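Local coordinates for glycoside hydrolase family protein (Novosphingobium sp. PP1Y, PDB 6Q2F) that probably hydrolyses terminal alpha-L-rhamnose from glycosides, as an alpha-L-rhamnosidase whose catalytic domain is built on a (beta/alpha)8 barrel, at residues V464-G469 with D559-E564; L550-R555 with T827-S832; D625-A630 with F668-N673; A633-Q638 with L781-G786. One frame throughout, in Å; residues are numbered along the deposited sequence.

Contact 1 of 4, residues V464-G469 with D559-E564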
loop_
_atom_site.group_PDB
_atom_site.type_symbol
_atom_site.label_atom_id
_atom_site.label_comp_id
_atom_site.label_asym_id
_atom_site.label_seq_id
_atom_site.Cartn_x
_atom_site.Cartn_y
_atom_site.Cartn_z
ATOM N N VAL A 464 12.225 -13.809 -9.107
ATOM C CA VAL A 464 13.142 -13.395 -10.163
ATOM C C VAL A 464 13.821 -12.079 -9.770
ATOM O O VAL A 464 13.249 -11.239 -9.064
ATOM C CB VAL A 464 12.412 -13.249 -11.514
ATOM C CG1 VAL A 464 11.473 -12.021 -11.513
ATOM C CG2 VAL A 464 13.429 -13.103 -12.662
ATOM N N ASP A 465 15.062 -11.914 -10.210
ATOM C CA ASP A 465 15.844 -10.706 -9.971
ATOM C C ASP A 465 15.090 -9.483 -10.495
ATOM O O ASP A 465 14.952 -9.299 -11.704
ATOM C CB ASP A 465 17.223 -10.860 -10.642
ATOM C CG ASP A 465 18.092 -9.605 -10.517
ATOM O OD1 ASP A 465 17.577 -8.555 -10.066
ATOM O OD2 ASP A 465 19.288 -9.677 -10.873
ATOM N N LYS A 466 14.578 -8.654 -9.582
ATOM C CA LYS A 466 13.677 -7.571 -9.950
ATOM C C LYS A 466 14.386 -6.432 -10.679
ATOM O O LYS A 466 13.708 -5.559 -11.235
ATOM C CB LYS A 466 12.981 -7.037 -8.692
ATOM C CG LYS A 466 12.337 -8.125 -7.808
ATOM C CD LYS A 466 10.983 -8.560 -8.364
ATOM C CE LYS A 466 10.377 -9.704 -7.516
ATOM N NZ LYS A 466 10.498 -11.052 -8.171
ATOM N N PHE A 467 15.718 -6.412 -10.676
ATOM C CA PHE A 467 16.487 -5.366 -11.338
ATOM C C PHE A 467 16.982 -5.767 -12.723
ATOM O O PHE A 467 17.655 -4.966 -13.377
ATOM C CB PHE A 467 17.673 -4.964 -10.450
ATOM C CG PHE A 467 17.310 -4.762 -9.002
ATOM C CD1 PHE A 467 16.396 -3.779 -8.639
ATOM C CD2 PHE A 467 17.899 -5.539 -8.005
ATOM C CE1 PHE A 467 16.052 -3.579 -7.316
ATOM C CE2 PHE A 467 17.550 -5.347 -6.673
ATOM C CZ PHE A 467 16.616 -4.371 -6.328
ATOM N N ASP A 468 16.659 -6.974 -13.181
ATOM C CA ASP A 468 17.163 -7.535 -14.434
ATOM C C ASP A 468 15.998 -7.738 -15.392
ATOM O O ASP A 468 15.266 -8.723 -15.279
ATOM C CB ASP A 468 17.905 -8.849 -14.178
ATOM C CG ASP A 468 18.587 -9.395 -15.429
ATOM O OD1 ASP A 468 17.924 -9.538 -16.476
ATOM O OD2 ASP A 468 19.805 -9.664 -15.366
ATOM N N GLY A 469 15.865 -6.826 -16.361
ATOM C CA GLY A 469 14.697 -6.843 -17.233
ATOM C C GLY A 469 14.565 -8.130 -18.032
ATOM O O GLY A 469 13.459 -8.642 -18.236
ATOM N N ASP A 559 15.435 2.820 -9.411
ATOM C CA ASP A 559 15.163 3.056 -10.829
ATOM C C ASP A 559 14.952 1.744 -11.573
ATOM O O ASP A 559 14.067 1.630 -12.429
ATOM C CB ASP A 559 16.320 3.834 -11.477
ATOM C CG ASP A 559 16.377 5.311 -11.051
ATOM O OD1 ASP A 559 15.337 5.872 -10.609
ATOM O OD2 ASP A 559 17.474 5.901 -11.171
ATOM N N LEU A 560 15.789 0.747 -11.285
ATOM C CA LEU A 560 15.709 -0.499 -12.038
ATOM C C LEU A 560 14.474 -1.308 -11.642
ATOM O O LEU A 560 13.851 -1.948 -12.491
ATOM C CB LEU A 560 17.000 -1.304 -11.861
ATOM C CG LEU A 560 18.302 -0.654 -12.387
ATOM C CD1 LEU A 560 19.525 -1.476 -12.020
ATOM C CD2 LEU A 560 18.258 -0.435 -13.893
ATOM N N LEU A 561 14.087 -1.262 -10.366
ATOM C CA LEU A 561 12.833 -1.895 -9.952
ATOM C C LEU A 561 11.681 -1.410 -10.827
ATOM O O LEU A 561 10.946 -2.208 -11.416
ATOM C CB LEU A 561 12.552 -1.591 -8.478
ATOM C CG LEU A 561 11.277 -2.233 -7.966
ATOM C CD1 LEU A 561 11.398 -3.765 -7.981
ATOM C CD2 LEU A 561 10.961 -1.753 -6.530
ATOM N N ALA A 562 11.563 -0.084 -10.974
ATOM C CA ALA A 562 10.457 0.491 -11.733
ATOM C C ALA A 562 10.555 0.149 -13.211
ATOM O O ALA A 562 9.554 -0.203 -13.842
ATOM C CB ALA A 562 10.422 2.007 -11.534
ATOM N N SER A 563 11.745 0.257 -13.791
ATOM C CA SER A 563 11.839 0.008 -15.226
ATOM C C SER A 563 12.004 -1.470 -15.555
ATOM O O SER A 563 11.327 -1.983 -16.451
ATOM C CB SER A 563 12.998 0.809 -15.838
ATOM O OG SER A 563 14.244 0.301 -15.403
ATOM N N GLU A 564 12.892 -2.163 -14.844
ATOM C CA GLU A 564 13.234 -3.527 -15.237
ATOM C C GLU A 564 12.207 -4.544 -14.738
ATOM O O GLU A 564 11.941 -5.532 -15.418
ATOM C CB GLU A 564 14.641 -3.900 -14.744
ATOM C CG GLU A 564 15.759 -2.956 -15.254
ATOM C CD GLU A 564 15.636 -2.639 -16.746
ATOM O OE1 GLU A 564 16.053 -3.491 -17.560
ATOM O OE2 GLU A 564 15.099 -1.558 -17.099
HETATM O O HOH W 1 18.196 -5.008 -17.306
#

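Contact 2 of 4, residues L550-R555 with T827-S832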
loop_
_atom_site.group_PDB
_atom_site.type_symbol
_atom_site.label_atom_id
_atom_site.label_comp_id
_atom_site.label_asym_id
_atom_site.label_seq_id
_atom_site.Cartn_x
_atom_site.Cartn_y
_atom_site.Cartn_z
ATOM N N LEU A 550 26.283 6.075 -1.850
ATOM C CA LEU A 550 25.340 5.041 -1.443
ATOM C C LEU A 550 23.912 5.449 -1.783
ATOM O O LEU A 550 23.136 4.626 -2.289
ATOM C CB LEU A 550 25.518 4.731 0.048
ATOM C CG LEU A 550 26.936 4.195 0.320
ATOM C CD1 LEU A 550 27.317 4.228 1.799
ATOM C CD2 LEU A 550 27.115 2.790 -0.258
ATOM N N TYR A 551 23.559 6.723 -1.559
ATOM C CA TYR A 551 22.286 7.250 -2.049
ATOM C C TYR A 551 22.109 6.976 -3.540
ATOM O O TYR A 551 21.054 6.498 -3.978
ATOM C CB TYR A 551 22.188 8.759 -1.782
ATOM C CG TYR A 551 21.001 9.425 -2.470
ATOM C CD1 TYR A 551 21.109 9.927 -3.760
ATOM C CD2 TYR A 551 19.766 9.526 -1.836
ATOM C CE1 TYR A 551 20.020 10.518 -4.406
ATOM C CE2 TYR A 551 18.668 10.129 -2.471
ATOM C CZ TYR A 551 18.805 10.606 -3.756
ATOM O OH TYR A 551 17.735 11.208 -4.409
ATOM N N ASP A 552 23.133 7.296 -4.338
ATOM C CA ASP A 552 23.083 7.050 -5.779
ATOM C C ASP A 552 22.929 5.566 -6.082
ATOM O O ASP A 552 22.262 5.183 -7.053
ATOM C CB ASP A 552 24.359 7.591 -6.452
ATOM C CG ASP A 552 24.375 9.109 -6.537
ATOM O OD1 ASP A 552 23.271 9.702 -6.489
ATOM O OD2 ASP A 552 25.479 9.703 -6.655
ATOM N N TYR A 553 23.562 4.716 -5.275
ATOM C CA TYR A 553 23.441 3.281 -5.494
ATOM C C TYR A 553 22.029 2.813 -5.179
ATOM O O TYR A 553 21.408 2.109 -5.982
ATOM C CB TYR A 553 24.481 2.541 -4.653
ATOM C CG TYR A 553 24.659 1.096 -5.036
ATOM C CD1 TYR A 553 25.581 0.728 -6.011
ATOM C CD2 TYR A 553 23.903 0.099 -4.430
ATOM C CE1 TYR A 553 25.752 -0.594 -6.362
ATOM C CE2 TYR A 553 24.056 -1.230 -4.782
ATOM C CZ TYR A 553 24.992 -1.570 -5.750
ATOM O OH TYR A 553 25.165 -2.884 -6.111
ATOM N N ARG A 554 21.492 3.228 -4.028
ATOM C CA ARG A 554 20.109 2.902 -3.697
ATOM C C ARG A 554 19.167 3.438 -4.755
ATOM O O ARG A 554 18.185 2.778 -5.113
ATOM C CB ARG A 554 19.742 3.460 -2.316
ATOM C CG ARG A 554 20.491 2.776 -1.158
ATOM C CD ARG A 554 19.859 3.139 0.182
ATOM N NE ARG A 554 19.746 4.585 0.319
ATOM C CZ ARG A 554 20.737 5.377 0.714
ATOM N NH1 ARG A 554 21.922 4.867 1.032
ATOM N NH2 ARG A 554 20.542 6.680 0.803
ATOM N N ARG A 555 19.468 4.622 -5.296
ATOM C CA ARG A 555 18.567 5.211 -6.280
ATOM C C ARG A 555 18.589 4.423 -7.579
ATOM O O ARG A 555 17.560 4.290 -8.261
ATOM C CB ARG A 555 18.940 6.671 -6.518
ATOM C CG ARG A 555 18.051 7.352 -7.544
ATOM C CD ARG A 555 18.084 8.853 -7.380
ATOM N NE ARG A 555 17.266 9.526 -8.385
ATOM C CZ ARG A 555 16.934 10.811 -8.330
ATOM N NH1 ARG A 555 17.341 11.550 -7.304
ATOM N NH2 ARG A 555 16.180 11.345 -9.285
ATOM N N THR A 827 22.357 18.799 -2.314
ATOM C CA THR A 827 21.936 17.646 -3.092
ATOM C C THR A 827 22.292 16.363 -2.348
ATOM O O THR A 827 23.298 16.319 -1.633
ATOM C CB THR A 827 22.599 17.614 -4.467
ATOM O OG1 THR A 827 22.300 16.364 -5.102
ATOM C CG2 THR A 827 24.138 17.742 -4.370
ATOM N N PRO A 828 21.475 15.316 -2.503
ATOM C CA PRO A 828 21.832 14.000 -1.942
ATOM C C PRO A 828 22.735 13.164 -2.835
ATOM O O PRO A 828 23.158 12.078 -2.410
ATOM C CB PRO A 828 20.470 13.317 -1.794
ATOM C CG PRO A 828 19.726 13.822 -2.985
ATOM C CD PRO A 828 20.127 15.301 -3.105
ATOM N N SER A 829 23.021 13.620 -4.051
ATOM C CA SER A 829 23.683 12.824 -5.076
ATOM C C SER A 829 25.083 13.360 -5.370
ATOM O O SER A 829 25.380 14.534 -5.146
ATOM C CB SER A 829 22.839 12.820 -6.358
ATOM O OG SER A 829 23.507 12.177 -7.425
ATOM N N ASN A 830 25.955 12.467 -5.860
ATOM C CA ASN A 830 27.286 12.816 -6.355
ATOM C C ASN A 830 27.285 13.187 -7.831
ATOM O O ASN A 830 28.340 13.567 -8.359
ATOM C CB ASN A 830 28.259 11.650 -6.170
ATOM C CG ASN A 830 28.848 11.589 -4.791
ATOM O OD1 ASN A 830 28.961 12.603 -4.109
ATOM N ND2 ASN A 830 29.260 10.386 -4.376
ATOM N N THR A 831 26.141 13.061 -8.514
ATOM C CA THR A 831 26.116 13.240 -9.963
ATOM C C THR A 831 26.665 14.607 -10.367
ATOM O O THR A 831 27.547 14.707 -11.233
ATOM C CB THR A 831 24.692 13.040 -10.482
ATOM O OG1 THR A 831 24.345 11.658 -10.359
ATOM C CG2 THR A 831 24.568 13.468 -11.970
ATOM N N SER A 832 26.185 15.672 -9.725
ATOM C CA SER A 832 26.617 17.002 -10.137
ATOM C C SER A 832 28.087 17.246 -9.804
ATOM O O SER A 832 28.796 17.886 -10.592
ATOM C CB SER A 832 25.712 18.074 -9.521
ATOM O OG SER A 832 25.634 17.971 -8.110
#

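Contact 3 of 4, residues D625-A630 with F668-N673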
loop_
_atom_site.group_PDB
_atom_site.type_symbol
_atom_site.label_atom_id
_atom_site.label_comp_id
_atom_site.label_asym_id
_atom_site.label_seq_id
_atom_site.Cartn_x
_atom_site.Cartn_y
_atom_site.Cartn_z
ATOM N N ASP A 625 -0.746 5.085 0.491
ATOM C CA ASP A 625 -0.742 4.108 -0.598
ATOM C C ASP A 625 -1.778 4.468 -1.658
ATOM O O ASP A 625 -1.485 4.476 -2.865
ATOM C CB ASP A 625 -1.005 2.709 -0.026
ATOM C CG ASP A 625 -0.868 1.604 -1.065
ATOM O OD1 ASP A 625 -0.061 1.757 -2.007
ATOM O OD2 ASP A 625 -1.597 0.586 -0.938
HETATM N N MSE A 626 -2.997 4.787 -1.223
HETATM C CA MSE A 626 -4.077 5.135 -2.136
HETATM C C MSE A 626 -3.860 6.491 -2.798
HETATM O O MSE A 626 -4.199 6.691 -3.965
HETATM C CB MSE A 626 -5.425 5.148 -1.401
HETATM C CG MSE A 626 -6.015 3.784 -1.071
HETATM SE SE MSE A 626 -7.777 4.038 -0.164
HETATM C CE MSE A 626 -7.166 4.716 1.554
ATOM N N LYS A 627 -3.345 7.445 -2.027
ATOM C CA LYS A 627 -3.135 8.773 -2.587
ATOM C C LYS A 627 -2.032 8.722 -3.636
ATOM O O LYS A 627 -2.139 9.346 -4.698
ATOM C CB LYS A 627 -2.800 9.772 -1.474
ATOM C CG LYS A 627 -2.887 11.248 -1.907
ATOM C CD LYS A 627 -4.295 11.648 -2.328
ATOM C CE LYS A 627 -4.366 13.163 -2.686
ATOM N NZ LYS A 627 -5.732 13.519 -3.177
ATOM N N GLY A 628 -0.992 7.926 -3.379
ATOM C CA GLY A 628 0.025 7.706 -4.395
ATOM C C GLY A 628 -0.546 7.068 -5.640
ATOM O O GLY A 628 -0.266 7.498 -6.759
ATOM N N ALA A 629 -1.352 6.024 -5.467
ATOM C CA ALA A 629 -1.912 5.358 -6.636
ATOM C C ALA A 629 -2.836 6.298 -7.405
ATOM O O ALA A 629 -2.832 6.309 -8.639
ATOM C CB ALA A 629 -2.655 4.085 -6.219
ATOM N N ALA A 630 -3.642 7.095 -6.690
ATOM C CA ALA A 630 -4.521 8.029 -7.382
ATOM C C ALA A 630 -3.701 9.068 -8.136
ATOM O O ALA A 630 -4.029 9.415 -9.276
ATOM C CB ALA A 630 -5.471 8.713 -6.396
ATOM N N PHE A 668 -13.157 6.114 -1.883
ATOM C CA PHE A 668 -13.651 6.990 -2.937
ATOM C C PHE A 668 -13.074 8.401 -2.801
ATOM O O PHE A 668 -12.552 8.959 -3.770
ATOM C CB PHE A 668 -15.175 7.012 -2.903
ATOM C CG PHE A 668 -15.815 5.774 -3.495
ATOM C CD1 PHE A 668 -15.260 5.153 -4.603
ATOM C CD2 PHE A 668 -16.979 5.251 -2.958
ATOM C CE1 PHE A 668 -15.844 4.043 -5.166
ATOM C CE2 PHE A 668 -17.566 4.115 -3.500
ATOM C CZ PHE A 668 -17.000 3.516 -4.613
ATOM N N VAL A 669 -13.139 8.988 -1.598
ATOM C CA VAL A 669 -12.730 10.382 -1.444
ATOM C C VAL A 669 -11.206 10.529 -1.494
ATOM O O VAL A 669 -10.700 11.635 -1.704
ATOM C CB VAL A 669 -13.317 10.966 -0.144
ATOM C CG1 VAL A 669 -12.466 10.584 1.079
ATOM C CG2 VAL A 669 -13.484 12.486 -0.271
ATOM N N THR A 670 -10.449 9.422 -1.383
ATOM C CA THR A 670 -9.005 9.483 -1.554
ATOM C C THR A 670 -8.577 9.339 -3.008
ATOM O O THR A 670 -7.420 9.630 -3.330
ATOM C CB THR A 670 -8.335 8.411 -0.701
ATOM O OG1 THR A 670 -8.866 8.483 0.626
ATOM C CG2 THR A 670 -6.791 8.635 -0.624
ATOM N N GLY A 671 -9.477 8.922 -3.902
ATOM C CA GLY A 671 -9.161 8.812 -5.320
ATOM C C GLY A 671 -9.404 7.440 -5.919
ATOM O O GLY A 671 -9.231 7.267 -7.132
ATOM N N VAL A 672 -9.785 6.440 -5.130
ATOM C CA VAL A 672 -10.130 5.142 -5.690
ATOM C C VAL A 672 -11.426 5.255 -6.481
ATOM O O VAL A 672 -12.389 5.910 -6.050
ATOM C CB VAL A 672 -10.253 4.104 -4.568
ATOM C CG1 VAL A 672 -10.754 2.763 -5.127
ATOM C CG2 VAL A 672 -8.904 3.957 -3.860
ATOM N N ASN A 673 -11.454 4.629 -7.662
ATOM C CA ASN A 673 -12.701 4.528 -8.411
ATOM C C ASN A 673 -12.899 3.145 -9.023
ATOM O O ASN A 673 -13.733 2.995 -9.918
ATOM C CB ASN A 673 -12.759 5.625 -9.505
ATOM C CG ASN A 673 -11.569 5.579 -10.438
ATOM O OD1 ASN A 673 -10.963 4.529 -10.650
ATOM N ND2 ASN A 673 -11.234 6.721 -11.018
HETATM O O HOH W 2 -6.735 11.833 -5.171
#

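Contact 4 of 4, residues A633-Q638 with L781-G786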
loop_
_atom_site.group_PDB
_atom_site.type_symbol
_atom_site.label_atom_id
_atom_site.label_comp_id
_atom_site.label_asym_id
_atom_site.label_seq_id
_atom_site.Cartn_x
_atom_site.Cartn_y
_atom_site.Cartn_z
ATOM N N ALA A 633 -2.507 7.661 -11.483
ATOM C CA ALA A 633 -3.554 7.601 -12.495
ATOM C C ALA A 633 -3.901 8.986 -13.036
ATOM O O ALA A 633 -4.264 9.120 -14.205
ATOM C CB ALA A 633 -4.797 6.928 -11.923
ATOM N N HIS A 634 -3.834 10.017 -12.192
ATOM C CA HIS A 634 -4.123 11.369 -12.665
ATOM C C HIS A 634 -3.003 11.871 -13.571
ATOM O O HIS A 634 -3.259 12.413 -14.653
ATOM C CB HIS A 634 -4.315 12.329 -11.480
ATOM C CG HIS A 634 -5.388 11.919 -10.520
ATOM N ND1 HIS A 634 -5.470 12.438 -9.244
ATOM C CD2 HIS A 634 -6.420 11.047 -10.637
ATOM C CE1 HIS A 634 -6.500 11.902 -8.612
ATOM N NE2 HIS A 634 -7.100 11.062 -9.440
ATOM N N LEU A 635 -1.757 11.692 -13.144
ATOM C CA LEU A 635 -0.625 12.222 -13.892
ATOM C C LEU A 635 -0.350 11.420 -15.158
ATOM O O LEU A 635 -0.185 12.009 -16.230
ATOM C CB LEU A 635 0.606 12.272 -12.988
ATOM C CG LEU A 635 0.453 13.478 -12.065
ATOM C CD1 LEU A 635 1.055 13.185 -10.732
ATOM C CD2 LEU A 635 1.134 14.697 -12.693
ATOM N N TYR A 636 -0.339 10.084 -15.078
ATOM C CA TYR A 636 0.048 9.293 -16.241
ATOM C C TYR A 636 -1.135 8.886 -17.105
ATOM O O TYR A 636 -0.935 8.218 -18.122
ATOM C CB TYR A 636 0.864 8.060 -15.803
ATOM C CG TYR A 636 2.213 8.472 -15.255
ATOM C CD1 TYR A 636 2.346 8.869 -13.929
ATOM C CD2 TYR A 636 3.355 8.501 -16.079
ATOM C CE1 TYR A 636 3.571 9.272 -13.429
ATOM C CE2 TYR A 636 4.591 8.927 -15.585
ATOM C CZ TYR A 636 4.693 9.301 -14.264
ATOM O OH TYR A 636 5.892 9.710 -13.746
ATOM N N GLY A 637 -2.353 9.287 -16.737
ATOM C CA GLY A 637 -3.494 9.149 -17.619
ATOM C C GLY A 637 -4.200 7.811 -17.602
ATOM O O GLY A 637 -5.066 7.578 -18.450
ATOM N N GLN A 638 -3.903 6.947 -16.654
ATOM C CA GLN A 638 -4.610 5.693 -16.532
ATOM C C GLN A 638 -6.064 5.949 -16.161
ATOM O O GLN A 638 -6.929 5.263 -16.604
ATOM C CB GLN A 638 -3.950 4.760 -15.544
ATOM C CG GLN A 638 -2.585 4.295 -15.949
ATOM C CD GLN A 638 -1.489 5.132 -15.366
ATOM O OE1 GLN A 638 -1.682 6.283 -15.047
ATOM N NE2 GLN A 638 -0.357 4.547 -15.197
ATOM N N LEU A 781 0.858 24.401 -14.708
ATOM C CA LEU A 781 1.633 23.237 -15.113
ATOM C C LEU A 781 0.663 22.153 -15.539
ATOM O O LEU A 781 -0.249 21.794 -14.778
ATOM C CB LEU A 781 2.516 22.729 -13.980
ATOM C CG LEU A 781 3.585 23.740 -13.615
ATOM C CD1 LEU A 781 4.139 23.470 -12.235
ATOM C CD2 LEU A 781 4.674 23.681 -14.658
ATOM N N VAL A 782 0.848 21.643 -16.747
ATOM C CA VAL A 782 -0.057 20.637 -17.270
ATOM C C VAL A 782 0.736 19.403 -17.654
ATOM O O VAL A 782 1.926 19.469 -17.983
ATOM C CB VAL A 782 -0.868 21.151 -18.472
ATOM C CG1 VAL A 782 -1.714 22.357 -18.056
ATOM C CG2 VAL A 782 0.067 21.509 -19.606
ATOM N N ALA A 783 0.055 18.270 -17.585
ATOM C CA ALA A 783 0.528 16.962 -17.987
ATOM C C ALA A 783 -0.270 16.513 -19.201
ATOM O O ALA A 783 -1.377 17.004 -19.434
ATOM C CB ALA A 783 0.360 15.946 -16.846
ATOM N N PRO A 784 0.262 15.599 -20.017
ATOM C CA PRO A 784 -0.509 15.137 -21.187
ATOM C C PRO A 784 -1.867 14.544 -20.834
ATOM O O PRO A 784 -2.774 14.559 -21.671
ATOM C CB PRO A 784 0.415 14.090 -21.828
ATOM C CG PRO A 784 1.802 14.583 -21.464
ATOM C CD PRO A 784 1.645 15.097 -20.035
ATOM N N SER A 785 -2.045 14.050 -19.615
ATOM C CA SER A 785 -3.336 13.504 -19.217
ATOM C C SER A 785 -4.405 14.585 -19.085
ATOM O O SER A 785 -5.595 14.264 -19.013
ATOM C CB SER A 785 -3.200 12.780 -17.887
ATOM O OG SER A 785 -2.864 13.727 -16.884
ATOM N N GLY A 786 -4.012 15.849 -19.022
ATOM C CA GLY A 786 -4.945 16.910 -18.702
ATOM C C GLY A 786 -4.892 17.357 -17.261
ATOM O O GLY A 786 -5.514 18.370 -16.920
#

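Contact 1 of 4, residues V464-G469 with D559-E564
Leu560 packs its CB 4.0 Å from CB of Phe467, bringing helix 543-575 of the (beta/alpha)8 barrel against the loop that leads into helix 469-487. That loop is folded by a type I turn from Asp465 to Asp468, with Asp465 OD1 accepting from Phe467 N in an Asx turn, and Asp468 caps the helix that follows through Ala471 N. The side chains of Leu560 and Phe467 meet at about a right angle, and Leu560 is backed by Met516 and Leu523 of helix 516-524. At Leu561 the aromatic ring presents its edge to the helix backbone: Leu561 N lies in the ring plane, 3.8 Å from Phe467 CD1. Chi1 of -179° places CG of Leu561 anti to its N, and with chi2 near 65° the CD1 branch reaches Lys466 CB at 3.7 Å. The amine of Lys466 turns back instead to Val464 O and forms a salt bridge with Glu463. Ser563 OG donates to the anti lone pair of Glu564 OE2 at 2.7 Å and steadies that carboxylate. Glu564 lays CG 3.3 Å from Phe467 O, and a bend at chi2 (-45°) then sets the carboxylate beside Gly469, while a water takes the Gly469 N-H at 3.1 Å and donates to Glu564 OE1 at 2.6 Å. An alanine in place of Glu564 would probably leave this water and Ser563 OG without their carboxylate acceptor and open a gap beside Phe467 O. A CB on Gly469 would clash with OE1, and in this close fit Gly469 CA makes a C-H...O contact of 3.6 Å with Glu564 O.

Contact 2 of 4, residues L550-R555 with T827-S832
Tyr551 turns one face of its ring to Pro828, whose CB stands 3.6 Å from the ring centroid and only 6° off the normal, a well-centred CH-pi contact. The proline CG lies further out over the same face, 3.4 Å from Tyr551 CZ, and Pro828 O comes within 3.3 Å of Tyr551 CD1. CG of Tyr551 is anti to the backbone N (chi1 170°), which brings the ring face against Pro828, and its hydroxyl is hydrogen-bonded to Glu740 O. One residue on, Asp552 faces the same loop with both carboxylate oxygens engaged from their syn sides. Ser829 OG donates to OD1 at 2.7 Å and Asn830 N to OD2 at 2.9 Å, each donor somewhat tilted from the carboxylate plane. Tyr526 OH also bonds to OD2, so three bonds grip this buried group and restrict its rotation. Ser829 OG works in two directions, for it accepts from Thr831 N at 3.0 Å while giving its proton to Asp552. An ST turn at Thr827 thus runs into a serine-capped helix start, clasped by an aspartate of barrel helix 543-575; the clasp joins the (beta/alpha)8 barrel to the adjoining alpha/beta region that carries the mixed sheet with strands 788-794 and 818-820.

Contact 3 of 4, residues D625-A630 with F668-N673
Thr670 lays its methyl CG2 on the flank of helix 620-636, 3.8 Å from CB of Met626, which is present as selenomethionine. CG2 is anti to the backbone N, and that same rotation (chi1 -49°) leaves OG1 beside the N, where it bonds back to Leu666 O within its own helix. Further along its side chain, Met626 reaches Val672, its SE 3.9 Å from CG2 of the valine, with the two side chains meeting at a slant; Ala607 and Leu609 of strand 604-610 also touch the selenomethionine. One turn further along the helix, Ala630 places CB 3.8 Å from Gly671 CA and 3.7 Å from Thr670 O. A side chain on Gly671 would collide with that methyl, and its phi of 124° independently calls for glycine. The carbonyl of Thr670 is reached indirectly by charge: Lys627, bent at chi2 (63°), points NZ to a water at 2.8 Å that donates to Thr670 O at 3.0 Å. The same amine end lies in a cation-pi contact with Tyr762. Here two successive outer helices of the (beta/alpha)8 barrel pack together, and the Schellman motif at Gly671 ends helix 657-670 just before the chain enters barrel strand 674-677.

Contact 4 of 4, residues A633-Q638 with L781-G786
His634 offers its backbone carbonyl to the hydroxyl of Ser785: OG donates to His634 O at 2.6 Å, in the carbonyl plane and nearly in line with C=O (159°). The imidazole itself leads elsewhere, its ND1 bonded to Asp763 OD1. Next along the helix, Leu635 O also comes close to the serine, 3.2 Å from Ser785 OG, and Leu635 O lies 4.0 Å from Ala783 CB. The leucine side chain touches that methyl only loosely, CD2 to CB 4.4 Å, and also packs on Tyr789 and Leu773. Gly637 then leaves the helix with a positive phi (85°), a backbone angle that favours glycine, and its CA rests 3.7 Å from Ser785 CB. Ser785 holds OG between its own N and carbonyl carbon (chi1 65°), and this places the hydroxyl against the helix end while also bonding it to Ala787 N. An alanine here would probably leave His634 O without this donor and Ala787 N without its side-chain acceptor. In this contact a type I beta turn, Ala783 to Gly786, is docked through a serine hydroxyl on the C-terminal end of a (beta/alpha)8 barrel helix, next to strands 780-782 and 788-794 of the adjoining mixed sheet.

Overall arrangement
All four contacts involve outer helices of one (beta/alpha)8 barrel. Contacts 1 and 2 share helix 543-575, their centres 18 Å apart, and contacts 3 and 4 share helix 620-636, their centres 15 Å apart; the two pairs are separated by 24 to 30 Å between centres. Contact 3 packs two barrel helices, contact 1 a helix and a loop, and contacts 2 and 4 tie the barrel to the mixed-sheet region that follows. The sodium ion, held by Asp503, Ser504, Glu583, Glu586 and Glu644 on or just after barrel strands 497-502, 579-582 and 642-649, lies about 11 Å from the side chain of Met626. Asp625 also touches Glu586, linking contact 3 to the metal site.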